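Local coordinates for protein beta-1,4-galactanase (Thielavia heterothallica, PDB 1HJS) that hydrolyses the beta-1,4-galactosidic linkages of type I arabinogalactans, as an endo-acting beta-galactanase of glycoside hydrolase family 53, at residues L203-F216 with W237-P249. Residues are numbered along the deposited sequence; the frame is centred on the assembly and turned at random.
Sequences LSDFDMMGVSFYPF and WNKEIAVVETNWP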
# COMPACT_ATOMS: atom_id res chain seq x y z
N LEU A 203 18.10 -0.45 -11.62
CA LEU A 203 17.74 -1.26 -10.47
C LEU A 203 18.13 -0.54 -9.19
O LEU A 203 17.45 -0.66 -8.17
CB LEU A 203 18.45 -2.62 -10.51
CG LEU A 203 17.63 -3.81 -11.00
CD1 LEU A 203 18.44 -5.08 -10.81
CD2 LEU A 203 16.32 -3.91 -10.21
N SER A 204 19.22 0.21 -9.25
CA SER A 204 19.71 0.95 -8.09
C SER A 204 18.84 2.15 -7.73
O SER A 204 19.01 2.75 -6.66
CB SER A 204 21.14 1.43 -8.33
OG SER A 204 21.21 2.36 -9.39
N ASP A 205 17.90 2.51 -8.60
CA ASP A 205 17.03 3.65 -8.33
C ASP A 205 15.93 3.37 -7.31
O ASP A 205 15.37 4.30 -6.74
CB ASP A 205 16.39 4.18 -9.62
CG ASP A 205 17.39 4.90 -10.53
OD1 ASP A 205 18.31 5.56 -10.00
OD2 ASP A 205 17.24 4.83 -11.77
N PHE A 206 15.61 2.10 -7.08
CA PHE A 206 14.60 1.78 -6.08
C PHE A 206 15.06 0.63 -5.20
O PHE A 206 16.01 -0.08 -5.53
CB PHE A 206 13.23 1.49 -6.72
CG PHE A 206 13.18 0.26 -7.58
CD1 PHE A 206 13.82 0.23 -8.81
CD2 PHE A 206 12.47 -0.86 -7.16
CE1 PHE A 206 13.75 -0.91 -9.62
CE2 PHE A 206 12.39 -2.00 -7.95
CZ PHE A 206 13.03 -2.02 -9.19
N ASP A 207 14.38 0.44 -4.07
CA ASP A 207 14.79 -0.57 -3.10
C ASP A 207 13.81 -1.70 -2.82
O ASP A 207 14.21 -2.77 -2.37
CB ASP A 207 15.10 0.14 -1.78
CG ASP A 207 15.94 1.38 -1.98
OD1 ASP A 207 17.10 1.23 -2.41
OD2 ASP A 207 15.45 2.50 -1.72
N MET A 208 12.53 -1.46 -3.08
CA MET A 208 11.53 -2.47 -2.78
C MET A 208 10.50 -2.70 -3.87
O MET A 208 10.22 -1.81 -4.68
CB MET A 208 10.76 -2.06 -1.52
CG MET A 208 11.60 -1.67 -0.33
SD MET A 208 10.51 -1.14 1.03
CE MET A 208 10.09 -2.73 1.75
N MET A 209 9.95 -3.90 -3.87
CA MET A 209 8.90 -4.28 -4.80
C MET A 209 7.71 -4.65 -3.94
O MET A 209 7.79 -5.59 -3.13
CB MET A 209 9.31 -5.48 -5.65
CG MET A 209 10.47 -5.20 -6.59
SD MET A 209 10.82 -6.61 -7.65
CE MET A 209 11.75 -5.78 -8.94
N GLY A 210 6.62 -3.91 -4.08
CA GLY A 210 5.44 -4.21 -3.30
C GLY A 210 4.36 -4.79 -4.19
O GLY A 210 4.30 -4.48 -5.38
N VAL A 211 3.51 -5.64 -3.63
CA VAL A 211 2.43 -6.23 -4.40
C VAL A 211 1.15 -6.24 -3.59
O VAL A 211 1.18 -6.32 -2.36
CB VAL A 211 2.73 -7.70 -4.79
CG1 VAL A 211 4.01 -7.77 -5.61
CG2 VAL A 211 2.84 -8.56 -3.54
N SER A 212 0.02 -6.14 -4.28
CA SER A 212 -1.27 -6.22 -3.62
C SER A 212 -1.62 -7.70 -3.71
O SER A 212 -1.24 -8.37 -4.67
CB SER A 212 -2.33 -5.41 -4.38
OG SER A 212 -2.03 -4.03 -4.40
N PHE A 213 -2.31 -8.22 -2.70
CA PHE A 213 -2.71 -9.62 -2.70
C PHE A 213 -4.05 -9.75 -2.02
O PHE A 213 -4.15 -9.67 -0.79
CB PHE A 213 -1.68 -10.50 -1.98
CG PHE A 213 -2.03 -11.96 -1.98
CD1 PHE A 213 -2.01 -12.70 -3.16
CD2 PHE A 213 -2.42 -12.60 -0.81
CE1 PHE A 213 -2.38 -14.05 -3.18
CE2 PHE A 213 -2.79 -13.95 -0.80
CZ PHE A 213 -2.76 -14.67 -1.99
N TYR A 214 -5.10 -9.93 -2.82
CA TYR A 214 -6.46 -10.06 -2.34
C TYR A 214 -7.01 -11.42 -2.76
O TYR A 214 -6.69 -11.92 -3.84
CB TYR A 214 -7.34 -8.95 -2.91
CG TYR A 214 -7.06 -7.58 -2.33
CD1 TYR A 214 -7.48 -7.25 -1.04
CD2 TYR A 214 -6.38 -6.61 -3.07
CE1 TYR A 214 -7.24 -5.99 -0.51
CE2 TYR A 214 -6.14 -5.33 -2.54
CZ TYR A 214 -6.58 -5.03 -1.26
OH TYR A 214 -6.37 -3.78 -0.73
N PRO A 215 -7.84 -12.04 -1.91
CA PRO A 215 -8.40 -13.35 -2.24
C PRO A 215 -9.74 -13.35 -2.96
O PRO A 215 -10.20 -14.40 -3.41
CB PRO A 215 -8.52 -14.01 -0.87
CG PRO A 215 -9.02 -12.85 -0.03
CD PRO A 215 -8.13 -11.69 -0.50
N PHE A 216 -10.37 -12.19 -3.09
CA PHE A 216 -11.69 -12.12 -3.70
C PHE A 216 -11.88 -11.44 -5.05
O PHE A 216 -12.98 -10.98 -5.36
CB PHE A 216 -12.67 -11.49 -2.69
CG PHE A 216 -12.07 -10.36 -1.91
CD1 PHE A 216 -11.56 -9.24 -2.55
CD2 PHE A 216 -12.03 -10.41 -0.52
CE1 PHE A 216 -11.01 -8.18 -1.82
CE2 PHE A 216 -11.48 -9.35 0.22
CZ PHE A 216 -10.97 -8.24 -0.44
N TRP A 237 15.49 -10.08 -9.26
CA TRP A 237 15.96 -8.73 -8.97
C TRP A 237 16.54 -8.47 -7.57
O TRP A 237 17.09 -7.40 -7.31
CB TRP A 237 14.84 -7.74 -9.28
CG TRP A 237 14.43 -7.78 -10.72
CD1 TRP A 237 15.15 -7.32 -11.79
CD2 TRP A 237 13.24 -8.36 -11.26
NE1 TRP A 237 14.48 -7.58 -12.96
CE2 TRP A 237 13.31 -8.22 -12.66
CE3 TRP A 237 12.12 -8.98 -10.69
CZ2 TRP A 237 12.30 -8.69 -13.51
CZ3 TRP A 237 11.12 -9.45 -11.54
CH2 TRP A 237 11.22 -9.30 -12.93
N ASN A 238 16.40 -9.44 -6.68
CA ASN A 238 16.94 -9.36 -5.32
C ASN A 238 16.59 -8.08 -4.55
O ASN A 238 17.43 -7.53 -3.83
CB ASN A 238 18.47 -9.51 -5.38
CG ASN A 238 19.11 -9.66 -4.01
OD1 ASN A 238 20.14 -9.04 -3.73
ND2 ASN A 238 18.51 -10.48 -3.16
N LYS A 239 15.35 -7.60 -4.68
CA LYS A 239 14.92 -6.40 -3.96
C LYS A 239 14.12 -6.83 -2.73
O LYS A 239 13.66 -7.97 -2.66
CB LYS A 239 14.02 -5.54 -4.85
CG LYS A 239 14.75 -4.86 -6.00
CD LYS A 239 15.81 -3.91 -5.48
CE LYS A 239 16.53 -3.19 -6.60
NZ LYS A 239 17.58 -2.27 -6.06
N GLU A 240 13.96 -5.94 -1.76
CA GLU A 240 13.17 -6.29 -0.59
C GLU A 240 11.74 -6.40 -1.11
O GLU A 240 11.34 -5.65 -1.99
CB GLU A 240 13.26 -5.23 0.50
CG GLU A 240 14.64 -5.14 1.14
CD GLU A 240 14.59 -4.48 2.51
OE1 GLU A 240 13.95 -3.43 2.65
OE2 GLU A 240 15.21 -5.03 3.45
N ILE A 241 10.98 -7.34 -0.55
CA ILE A 241 9.62 -7.58 -1.01
C ILE A 241 8.56 -7.46 0.08
O ILE A 241 8.80 -7.81 1.24
CB ILE A 241 9.54 -8.97 -1.65
CG1 ILE A 241 10.36 -8.98 -2.94
CG2 ILE A 241 8.09 -9.38 -1.89
CD1 ILE A 241 10.66 -10.36 -3.46
N ALA A 242 7.39 -6.96 -0.29
CA ALA A 242 6.31 -6.82 0.67
C ALA A 242 4.93 -6.87 0.04
O ALA A 242 4.72 -6.45 -1.11
CB ALA A 242 6.46 -5.50 1.44
N VAL A 243 3.98 -7.41 0.79
CA VAL A 243 2.59 -7.45 0.36
C VAL A 243 2.11 -6.17 1.03
O VAL A 243 2.03 -6.09 2.25
CB VAL A 243 1.84 -8.66 0.95
CG1 VAL A 243 0.34 -8.51 0.72
CG2 VAL A 243 2.34 -9.95 0.28
N VAL A 244 1.83 -5.15 0.22
CA VAL A 244 1.42 -3.86 0.75
C VAL A 244 -0.07 -3.61 0.87
O VAL A 244 -0.50 -2.57 1.37
CB VAL A 244 2.09 -2.73 -0.07
CG1 VAL A 244 3.59 -2.91 -0.04
CG2 VAL A 244 1.60 -2.75 -1.51
N GLU A 245 -0.87 -4.57 0.41
CA GLU A 245 -2.32 -4.49 0.50
C GLU A 245 -2.89 -5.90 0.53
O GLU A 245 -2.53 -6.73 -0.29
CB GLU A 245 -2.92 -3.74 -0.70
CG GLU A 245 -2.91 -2.22 -0.58
CD GLU A 245 -3.74 -1.55 -1.66
OE1 GLU A 245 -4.79 -2.11 -2.05
OE2 GLU A 245 -3.36 -0.44 -2.10
N THR A 246 -3.77 -6.16 1.50
CA THR A 246 -4.43 -7.46 1.61
C THR A 246 -5.63 -7.32 2.54
O THR A 246 -5.69 -6.41 3.37
CB THR A 246 -3.46 -8.56 2.13
OG1 THR A 246 -4.05 -9.85 1.91
CG2 THR A 246 -3.18 -8.39 3.61
N ASN A 247 -6.59 -8.22 2.38
CA ASN A 247 -7.83 -8.24 3.16
C ASN A 247 -8.29 -9.69 3.29
O ASN A 247 -7.92 -10.55 2.49
CB ASN A 247 -8.96 -7.53 2.41
CG ASN A 247 -9.03 -6.03 2.65
OD1 ASN A 247 -9.83 -5.35 2.01
ND2 ASN A 247 -8.21 -5.51 3.56
N TRP A 248 -9.10 -9.95 4.32
CA TRP A 248 -9.75 -11.24 4.52
C TRP A 248 -11.08 -10.88 5.17
O TRP A 248 -11.12 -10.13 6.15
CB TRP A 248 -8.98 -12.21 5.41
CG TRP A 248 -9.71 -13.52 5.45
CD1 TRP A 248 -10.58 -13.95 6.42
CD2 TRP A 248 -9.73 -14.52 4.43
NE1 TRP A 248 -11.14 -15.15 6.06
CE2 TRP A 248 -10.64 -15.53 4.84
CE3 TRP A 248 -9.08 -14.67 3.20
CZ2 TRP A 248 -10.91 -16.66 4.07
CZ3 TRP A 248 -9.34 -15.80 2.42
CH2 TRP A 248 -10.26 -16.78 2.86
N PRO A 249 -12.19 -11.40 4.64
CA PRO A 249 -13.49 -11.07 5.21
C PRO A 249 -13.95 -11.76 6.48
O PRO A 249 -13.63 -12.92 6.73
CB PRO A 249 -14.44 -11.33 4.04
CG PRO A 249 -13.81 -12.49 3.36
CD PRO A 249 -12.32 -12.21 3.41
O HOH W 1 18.35 -1.13 -3.00
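Strands 208-212 and 240-245 are the sixth and seventh staves of a TIM barrel, and their C-terminal ends carry part of the active site, where Tyr214 reaches Glu245, the probable nucleophile. Tyr214 OH donates to Glu245 OE1 (2.7 Å) on its anti side, somewhat out of the carboxylate plane, with ring and carboxylate planes 70° apart. A long phenol suits this place: its hydroxyl reaches the acid while CE1 packs on Asn247 CG. A phenylalanine here would probably keep the packing but leave OE1 without this donor and the carboxylate freer to turn. Arg45 forms a salt bridge with the other oxygen, OE2, and Ser212 hydrogen-bonds Glu135, the probable proton donor. Next door, the short hydroxyl of Thr246 suffices for Phe213 O, OG1 donating over 2.7 Å nearly along the C=O axis.

Between the strands run parallel backbone bonds, such as Val211 N to Ala242 O at 2.9 Å. Gly210 leaves room for Val244 CG1, 4.0 Å from Gly210 CA, where a beta carbon would clash. On the helix-facing side, branched Val211 and Val243 meet through their CG2 methyls, and Val243 fills in against Val284 of helix 270-285.

At the N-terminal end, Lys239, bent at chi2 (-62°), is long enough to carry NZ to both Leu203 O and Phe206 O, each at 2.7 Å, tying down the turn before strand 208-212. Beside it, Met209 rests CE 3.7 Å from Trp237 CE3, and its SD stands obliquely to the six-membered ring, a Met-aromatic contact. With helix 223-237 between the strands, this is the right-handed beta-alpha-beta unit of a clan GH-A barrel.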